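Local structure of putative DsbA oxidoreductase SCO1869 (Streptomyces coelicolor A3, 3GL5) at residues E6-I11 / E173-Q178; V18-F23 / V38-F43. The protein probably acts as a thiol-disulfide oxidoreductase of the DsbA family, built on a thioredoxin-like fold, although its precise function is not established. One frame throughout, in Å; residues are numbered along the deposited sequence.

Interaction 1. Residues E6-I11 / E173-Q178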
ATOM      1  N   GLU A   6      -1.141  -5.682  -8.471  1.00 31.73           N
ATOM      2  CA  GLU A   6      -0.964  -4.267  -8.858  1.00 30.23           C
ATOM      3  C   GLU A   6      -1.387  -4.030 -10.305  1.00 29.00           C
ATOM      4  O   GLU A   6      -1.075  -4.830 -11.208  1.00 28.98           O
ATOM      5  CB  GLU A   6       0.478  -3.851  -8.698  1.00 29.89           C
ATOM      6  CG  GLU A   6       1.048  -4.169  -7.311  1.00 32.33           C
ATOM      7  CD  GLU A   6       2.538  -4.146  -7.291  1.00 32.66           C
ATOM      8  OE1 GLU A   6       3.163  -5.193  -7.555  1.00 34.39           O
ATOM      9  OE2 GLU A   6       3.092  -3.052  -7.067  1.00 36.35           O
ATOM     10  N   ILE A   7      -2.108  -2.948 -10.527  1.00 27.74           N
ATOM     11  CA  ILE A   7      -2.668  -2.692 -11.854  1.00 27.92           C
ATOM     12  C   ILE A   7      -2.234  -1.312 -12.337  1.00 27.62           C
ATOM     13  O   ILE A   7      -2.736  -0.288 -11.837  1.00 28.59           O
ATOM     14  CB  ILE A   7      -4.216  -2.716 -11.835  1.00 26.70           C
ATOM     15  CG1 ILE A   7      -4.731  -3.993 -11.188  1.00 28.84           C
ATOM     16  CG2 ILE A   7      -4.773  -2.460 -13.238  1.00 25.98           C
ATOM     17  CD1 ILE A   7      -6.280  -4.068 -11.159  1.00 29.74           C
ATOM     18  N   TRP A   8      -1.326  -1.273 -13.298  1.00 27.16           N
ATOM     19  CA  TRP A   8      -0.930   0.010 -13.921  1.00 25.97           C
ATOM     20  C   TRP A   8      -1.918   0.411 -14.998  1.00 25.16           C
ATOM     21  O   TRP A   8      -2.276  -0.409 -15.817  1.00 25.38           O
ATOM     22  CB  TRP A   8       0.463  -0.109 -14.524  1.00 25.07           C
ATOM     23  CG  TRP A   8       1.532   0.114 -13.549  1.00 25.95           C
ATOM     24  CD1 TRP A   8       2.205   1.289 -13.334  1.00 27.47           C
ATOM     25  CD2 TRP A   8       2.082  -0.838 -12.625  1.00 23.86           C
ATOM     26  NE1 TRP A   8       3.156   1.122 -12.344  1.00 24.66           N
ATOM     27  CE2 TRP A   8       3.101  -0.174 -11.896  1.00 24.51           C
ATOM     28  CE3 TRP A   8       1.816  -2.188 -12.343  1.00 24.63           C
ATOM     29  CZ2 TRP A   8       3.848  -0.813 -10.893  1.00 21.09           C
ATOM     30  CZ3 TRP A   8       2.572  -2.829 -11.360  1.00 23.30           C
ATOM     31  CH2 TRP A   8       3.550  -2.145 -10.633  1.00 22.68           C
ATOM     32  N   SER A   9      -2.362   1.663 -15.010  1.00 24.84           N
ATOM     33  CA  SER A   9      -3.283   2.115 -16.071  1.00 25.13           C
ATOM     34  C   SER A   9      -3.218   3.631 -16.204  1.00 25.25           C
ATOM     35  O   SER A   9      -2.718   4.327 -15.289  1.00 23.97           O
ATOM     36  CB  SER A   9      -4.747   1.736 -15.785  1.00 25.95           C
ATOM     37  OG  SER A   9      -5.033   0.379 -16.106  1.00 28.22           O
ATOM     38  N   ASP A  10      -3.729   4.128 -17.339  1.00 24.15           N
ATOM     39  CA  ASP A  10      -3.907   5.557 -17.569  1.00 25.41           C
ATOM     40  C   ASP A  10      -5.389   5.804 -17.723  1.00 25.91           C
ATOM     41  O   ASP A  10      -6.112   4.916 -18.151  1.00 26.18           O
ATOM     42  CB  ASP A  10      -3.226   5.980 -18.867  1.00 25.10           C
ATOM     43  CG  ASP A  10      -2.849   7.428 -18.880  1.00 25.90           C
ATOM     44  OD1 ASP A  10      -3.322   8.225 -18.032  1.00 28.22           O
ATOM     45  OD2 ASP A  10      -2.065   7.808 -19.775  1.00 30.88           O
ATOM     46  N   ILE A  11      -5.850   6.996 -17.371  1.00 26.43           N
ATOM     47  CA  ILE A  11      -7.253   7.382 -17.644  1.00 26.85           C
ATOM     48  C   ILE A  11      -7.616   7.477 -19.174  1.00 27.43           C
ATOM     49  O   ILE A  11      -8.767   7.204 -19.579  1.00 27.38           O
ATOM     50  CB  ILE A  11      -7.591   8.722 -16.915  1.00 26.71           C
ATOM     51  CG1 ILE A  11      -7.328   8.617 -15.382  1.00 28.46           C
ATOM     52  CG2 ILE A  11      -9.033   9.133 -17.173  1.00 25.63           C
ATOM     53  CD1 ILE A  11      -8.146   7.534 -14.634  1.00 25.83           C
ATOM     54  N   GLU A 173       5.463   5.158 -12.192  1.00 24.44           N
ATOM     55  CA  GLU A 173       5.850   5.020 -13.603  1.00 24.26           C
ATOM     56  C   GLU A 173       7.205   4.354 -13.712  1.00 23.08           C
ATOM     57  O   GLU A 173       7.414   3.520 -14.544  1.00 24.05           O
ATOM     58  CB  GLU A 173       5.848   6.380 -14.315  1.00 22.11           C
ATOM     59  CG  GLU A 173       4.462   6.898 -14.449  1.00 22.89           C
ATOM     60  CD  GLU A 173       4.380   8.368 -14.902  1.00 26.26           C
ATOM     61  OE1 GLU A 173       5.398   9.111 -14.829  1.00 26.91           O
ATOM     62  OE2 GLU A 173       3.285   8.773 -15.360  1.00 27.75           O
ATOM     63  N   ARG A 174       8.113   4.756 -12.857  1.00 24.36           N
ATOM     64  CA  ARG A 174       9.429   4.140 -12.760  1.00 25.90           C
ATOM     65  C   ARG A 174       9.336   2.616 -12.553  1.00 25.54           C
ATOM     66  O   ARG A 174       9.949   1.843 -13.271  1.00 25.80           O
ATOM     67  CB  ARG A 174      10.226   4.811 -11.640  1.00 24.53           C
ATOM     68  CG  ARG A 174      11.554   4.185 -11.406  1.00 27.06           C
ATOM     69  CD  ARG A 174      12.226   4.787 -10.230  1.00 32.28           C
ATOM     70  NE  ARG A 174      11.786   4.242  -8.936  1.00 38.54           N
ATOM     71  CZ  ARG A 174      11.326   4.975  -7.911  1.00 38.20           C
ATOM     72  NH1 ARG A 174      11.211   6.290  -8.026  1.00 36.88           N
ATOM     73  NH2 ARG A 174      11.000   4.394  -6.756  1.00 39.33           N
ATOM     74  N   GLU A 175       8.562   2.203 -11.551  1.00 26.56           N
ATOM     75  CA  GLU A 175       8.330   0.776 -11.214  1.00 25.28           C
ATOM     76  C   GLU A 175       7.784  -0.045 -12.421  1.00 25.16           C
ATOM     77  O   GLU A 175       8.278  -1.148 -12.716  1.00 24.12           O
ATOM     78  CB  GLU A 175       7.382   0.743 -10.015  1.00 25.63           C
ATOM     79  CG  GLU A 175       7.103  -0.607  -9.416  1.00 28.05           C
ATOM     80  CD  GLU A 175       8.167  -1.029  -8.443  1.00 32.40           C
ATOM     81  OE1 GLU A 175       8.536  -0.204  -7.569  1.00 35.34           O
ATOM     82  OE2 GLU A 175       8.626  -2.187  -8.546  1.00 32.21           O
ATOM     83  N   ALA A 176       6.826   0.523 -13.158  1.00 25.46           N
ATOM     84  CA  ALA A 176       6.283  -0.107 -14.371  1.00 26.10           C
ATOM     85  C   ALA A 176       7.377  -0.316 -15.417  1.00 27.02           C
ATOM     86  O   ALA A 176       7.475  -1.379 -16.056  1.00 27.07           O
ATOM     87  CB  ALA A 176       5.187   0.775 -14.956  1.00 26.85           C
ATOM     88  N   ALA A 177       8.175   0.729 -15.618  1.00 26.81           N
ATOM     89  CA  ALA A 177       9.303   0.666 -16.547  1.00 27.13           C
ATOM     90  C   ALA A 177      10.306  -0.420 -16.094  1.00 26.81           C
ATOM     91  O   ALA A 177      10.754  -1.220 -16.902  1.00 26.49           O
ATOM     92  CB  ALA A 177       9.986   2.081 -16.730  1.00 26.44           C
ATOM     93  N   GLN A 178      10.598  -0.495 -14.798  1.00 27.26           N
ATOM     94  CA  GLN A 178      11.482  -1.547 -14.280  1.00 27.20           C
ATOM     95  C   GLN A 178      10.886  -2.938 -14.463  1.00 27.66           C
ATOM     96  O   GLN A 178      11.624  -3.898 -14.694  1.00 28.71           O
ATOM     97  CB  GLN A 178      11.783  -1.315 -12.797  1.00 27.72           C
ATOM     98  CG  GLN A 178      12.877  -0.287 -12.559  1.00 29.77           C
ATOM     99  CD  GLN A 178      12.940   0.213 -11.133  1.00 30.38           C
ATOM    100  OE1 GLN A 178      12.359  -0.382 -10.240  1.00 35.02           O
ATOM    101  NE2 GLN A 178      13.667   1.314 -10.909  1.00 29.79           N
TER
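On one face of the central sheet of the thioredoxin-like domain, Trp8 of strand 3-9 meets Ala176 and Glu175 of helix 166-178. The methyl of Ala176 stands over one face of the indole, off-centre toward its rim: CB lies 3.6 Å from the centroid of the five-membered ring of Trp8, 24° off the ring normal, a CH-pi contact, and 3.3 Å from NE1 of Trp8. So small a side chain suits the place because it lets the helix backbone come close to a flat ring. Glu175 comes instead to the indole edge, where its CG is 3.6 Å from CZ2 of Trp8. With CG anti to the backbone N (chi1 -175°) and a bend at chi2, Glu175 touches the ring with its methylene and sends its carboxylate on to Arg191, in a salt bridge, and to the backbone N of His2 of the second subunit. Arg191 also pairs with Glu6 and probably offsets the like charges of the two glutamates, whose OE2 atoms are 5.8 Å apart. The ring N-H of Trp8 is used by the carbonyl O of Asp172, which helps to fix the indole's rotation. A leucine in place of Trp8 would probably open a gap beneath Ala176 and leave the Asp172 carbonyl without the indole donor. Such helix-on-sheet packing through side chains from a central strand is typical of the layered thioredoxin fold.

Interaction 2. Residues V18-F23 / V38-F43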
ATOM      1  N   VAL A  18     -11.963  -0.912 -19.809  1.00 24.19           N
ATOM      2  CA  VAL A  18     -12.576  -2.223 -20.057  1.00 24.43           C
ATOM      3  C   VAL A  18     -11.862  -3.331 -19.251  1.00 26.02           C
ATOM      4  O   VAL A  18     -12.535  -4.159 -18.610  1.00 25.68           O
ATOM      5  CB  VAL A  18     -12.678  -2.580 -21.603  1.00 23.79           C
ATOM      6  CG1 VAL A  18     -13.419  -3.873 -21.829  1.00 21.40           C
ATOM      7  CG2 VAL A  18     -13.438  -1.481 -22.348  1.00 24.94           C
ATOM      8  N   GLY A  19     -10.524  -3.334 -19.261  1.00 25.49           N
ATOM      9  CA  GLY A  19      -9.755  -4.352 -18.522  1.00 27.05           C
ATOM     10  C   GLY A  19      -9.912  -4.337 -17.005  1.00 27.75           C
ATOM     11  O   GLY A  19      -9.760  -5.382 -16.313  1.00 29.17           O
ATOM     12  N   LYS A  20     -10.195  -3.171 -16.447  1.00 27.50           N
ATOM     13  CA  LYS A  20     -10.423  -3.111 -15.019  1.00 26.91           C
ATOM     14  C   LYS A  20     -11.683  -3.938 -14.664  1.00 26.68           C
ATOM     15  O   LYS A  20     -11.682  -4.734 -13.727  1.00 26.04           O
ATOM     16  CB  LYS A  20     -10.590  -1.666 -14.532  1.00 26.96           C
ATOM     17  CG  LYS A  20     -10.926  -1.631 -12.999  1.00 27.44           C
ATOM     18  CD  LYS A  20     -10.588  -0.298 -12.397  1.00 30.69           C
ATOM     19  CE  LYS A  20     -11.802   0.480 -12.163  1.00 34.11           C
ATOM     20  NZ  LYS A  20     -12.468  -0.077 -10.939  1.00 36.31           N
ATOM     21  N   ALA A  21     -12.737  -3.755 -15.457  1.00 26.89           N
ATOM     22  CA  ALA A  21     -14.012  -4.437 -15.222  1.00 26.34           C
ATOM     23  C   ALA A  21     -13.861  -5.936 -15.441  1.00 26.44           C
ATOM     24  O   ALA A  21     -14.423  -6.757 -14.679  1.00 26.35           O
ATOM     25  CB  ALA A  21     -15.084  -3.874 -16.125  1.00 26.42           C
ATOM     26  N   ARG A  22     -13.086  -6.303 -16.462  1.00 25.90           N
ATOM     27  CA  ARG A  22     -12.840  -7.720 -16.754  1.00 25.98           C
ATOM     28  C   ARG A  22     -12.095  -8.412 -15.603  1.00 26.34           C
ATOM     29  O   ARG A  22     -12.438  -9.526 -15.211  1.00 26.30           O
ATOM     30  CB  ARG A  22     -12.111  -7.896 -18.092  1.00 24.75           C
ATOM     31  CG  ARG A  22     -13.043  -8.094 -19.198  1.00 25.24           C
ATOM     32  CD  ARG A  22     -12.376  -8.135 -20.546  1.00 24.76           C
ATOM     33  NE  ARG A  22     -13.319  -7.805 -21.612  1.00 22.05           N
ATOM     34  CZ  ARG A  22     -12.965  -7.650 -22.887  1.00 24.84           C
ATOM     35  NH1 ARG A  22     -11.703  -7.764 -23.250  1.00 26.76           N
ATOM     36  NH2 ARG A  22     -13.861  -7.345 -23.806  1.00 25.72           N
ATOM     37  N   PHE A  23     -11.090  -7.724 -15.066  1.00 26.36           N
ATOM     38  CA  PHE A  23     -10.340  -8.221 -13.948  1.00 26.50           C
ATOM     39  C   PHE A  23     -11.217  -8.383 -12.727  1.00 27.26           C
ATOM     40  O   PHE A  23     -11.076  -9.372 -11.984  1.00 26.74           O
ATOM     41  CB  PHE A  23      -9.188  -7.292 -13.572  1.00 25.51           C
ATOM     42  CG  PHE A  23      -8.525  -7.696 -12.302  1.00 26.90           C
ATOM     43  CD1 PHE A  23      -7.671  -8.791 -12.275  1.00 26.02           C
ATOM     44  CD2 PHE A  23      -8.843  -7.052 -11.106  1.00 27.65           C
ATOM     45  CE1 PHE A  23      -7.104  -9.211 -11.098  1.00 26.12           C
ATOM     46  CE2 PHE A  23      -8.279  -7.467  -9.904  1.00 25.80           C
ATOM     47  CZ  PHE A  23      -7.395  -8.526  -9.898  1.00 26.12           C
ATOM     48  N   VAL A  38      -5.803  -5.476  -4.121  1.00 33.96           N
ATOM     49  CA  VAL A  38      -5.650  -4.806  -5.416  1.00 33.63           C
ATOM     50  C   VAL A  38      -5.128  -3.385  -5.166  1.00 33.76           C
ATOM     51  O   VAL A  38      -5.714  -2.641  -4.370  1.00 33.79           O
ATOM     52  CB  VAL A  38      -6.992  -4.738  -6.156  1.00 33.50           C
ATOM     53  CG1 VAL A  38      -6.854  -3.993  -7.498  1.00 33.31           C
ATOM     54  CG2 VAL A  38      -7.534  -6.137  -6.370  1.00 34.51           C
ATOM     55  N   VAL A  39      -4.021  -3.025  -5.812  1.00 32.48           N
ATOM     56  CA  VAL A  39      -3.420  -1.716  -5.636  1.00 31.69           C
ATOM     57  C   VAL A  39      -3.348  -1.090  -7.038  1.00 31.02           C
ATOM     58  O   VAL A  39      -2.834  -1.724  -7.976  1.00 29.60           O
ATOM     59  CB  VAL A  39      -2.001  -1.820  -5.004  1.00 31.99           C
ATOM     60  CG1 VAL A  39      -1.258  -0.427  -5.015  1.00 32.68           C
ATOM     61  CG2 VAL A  39      -2.077  -2.357  -3.593  1.00 32.44           C
ATOM     62  N   HIS A  40      -3.896   0.115  -7.177  1.00 29.25           N
ATOM     63  CA  HIS A  40      -3.832   0.837  -8.450  1.00 29.59           C
ATOM     64  C   HIS A  40      -2.611   1.727  -8.499  1.00 29.13           C
ATOM     65  O   HIS A  40      -2.196   2.278  -7.464  1.00 28.41           O
ATOM     66  CB  HIS A  40      -5.111   1.639  -8.720  1.00 29.86           C
ATOM     67  CG  HIS A  40      -6.304   0.777  -8.890  1.00 32.51           C
ATOM     68  ND1 HIS A  40      -6.427  -0.105  -9.941  1.00 32.82           N
ATOM     69  CD2 HIS A  40      -7.400   0.590  -8.104  1.00 37.04           C
ATOM     70  CE1 HIS A  40      -7.568  -0.771  -9.818  1.00 35.17           C
ATOM     71  NE2 HIS A  40      -8.178  -0.365  -8.716  1.00 37.25           N
ATOM     72  N   ARG A  41      -2.056   1.850  -9.707  1.00 28.36           N
ATOM     73  CA  ARG A  41      -0.731   2.412  -9.966  1.00 28.72           C
ATOM     74  C   ARG A  41      -0.812   3.316 -11.189  1.00 28.59           C
ATOM     75  O   ARG A  41      -1.529   3.001 -12.131  1.00 27.53           O
ATOM     76  CB  ARG A  41       0.221   1.289 -10.327  1.00 29.41           C
ATOM     77  CG  ARG A  41       0.496   0.352  -9.209  1.00 31.65           C
ATOM     78  CD  ARG A  41       1.568   0.978  -8.438  1.00 34.78           C
ATOM     79  NE  ARG A  41       2.137   0.031  -7.543  1.00 38.95           N
ATOM     80  CZ  ARG A  41       3.331   0.176  -6.996  1.00 44.05           C
ATOM     81  NH1 ARG A  41       4.107   1.239  -7.287  1.00 44.86           N
ATOM     82  NH2 ARG A  41       3.755  -0.762  -6.170  1.00 45.33           N
ATOM     83  N   SER A  42      -0.100   4.438 -11.152  1.00 27.45           N
ATOM     84  CA  SER A  42      -0.147   5.422 -12.224  1.00 27.97           C
ATOM     85  C   SER A  42       0.659   4.985 -13.434  1.00 27.10           C
ATOM     86  O   SER A  42       1.765   4.484 -13.293  1.00 27.13           O
ATOM     87  CB  SER A  42       0.480   6.726 -11.761  1.00 28.13           C
ATOM     88  OG  SER A  42      -0.206   7.253 -10.648  1.00 33.53           O
ATOM     89  N   PHE A  43       0.145   5.269 -14.618  1.00 25.87           N
ATOM     90  CA  PHE A  43       0.925   5.154 -15.831  1.00 24.85           C
ATOM     91  C   PHE A  43       0.443   6.208 -16.789  1.00 24.81           C
ATOM     92  O   PHE A  43      -0.757   6.398 -16.922  1.00 25.13           O
ATOM     93  CB  PHE A  43       0.713   3.753 -16.435  1.00 25.79           C
ATOM     94  CG  PHE A  43       1.654   3.417 -17.596  1.00 24.52           C
ATOM     95  CD1 PHE A  43       2.788   2.641 -17.380  1.00 26.26           C
ATOM     96  CD2 PHE A  43       1.359   3.828 -18.911  1.00 24.03           C
ATOM     97  CE1 PHE A  43       3.665   2.294 -18.450  1.00 26.29           C
ATOM     98  CE2 PHE A  43       2.206   3.489 -19.998  1.00 26.77           C
ATOM     99  CZ  PHE A  43       3.373   2.730 -19.763  1.00 27.12           C
TER
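The ring of Phe23 is met at its edge, near its plane, by Val38, whose CG2 lies 3.8 Å from CE2 of the phenyl group; the imidazole of His40 is approached obliquely at CE1 by the Lys20 chain, with CD 4.0 Å away. Both pairs join helix 14-28 to strand 36-42 within the beta-alpha-beta unit that opens the thioredoxin-like domain. Phe23 and Lys20, three residues apart and so on the same side of the helix, both turn toward the strand, and on the strand the alternate residues Val38 and His40 receive them. Phe23 suits its place as a large, flat apolar group: with CG anti to the backbone N (chi1 172°) it extends to the sheet, where it also touches Val5 of strand 3-9. The branched Val38 slides past it in the opposite direction and supplies a methyl. Lys20 is buried, and its chain crosses that of His40 at about a right angle and bends at chi3 and chi4, at and beyond the touching CD. The ammonium group is then matched by salt bridges to Glu24, Glu117 and Asp121, which would offset the cost of burying its charge. Its NZ ends 4.8 Å from NE2 of His40.

How the interactions relate
Interactions 1 and 2 lie on opposite faces of one sheet, their centres about 10 Å apart. Strands 3-9 and 36-42, neighbours in that sheet, tie them together: Ile7 N probably donates to Val39 O at 2.9 Å, and on the helix 166-178 side a salt bridge joins Glu6 OE2 to Arg41 NH2, modelled at 2.5 Å, a length too short to be taken literally. Trp8 CD1 also packs 3.2 Å from Ser42 O. Strand 3-9 leads into helix 14-28, at whose start lies the Cys13-Cys16 disulfide, a CxxC pair consistent with a thioredoxin-type redox site. Trp8 from interaction 1 and Lys20 from interaction 2 both come near this pair without touching it.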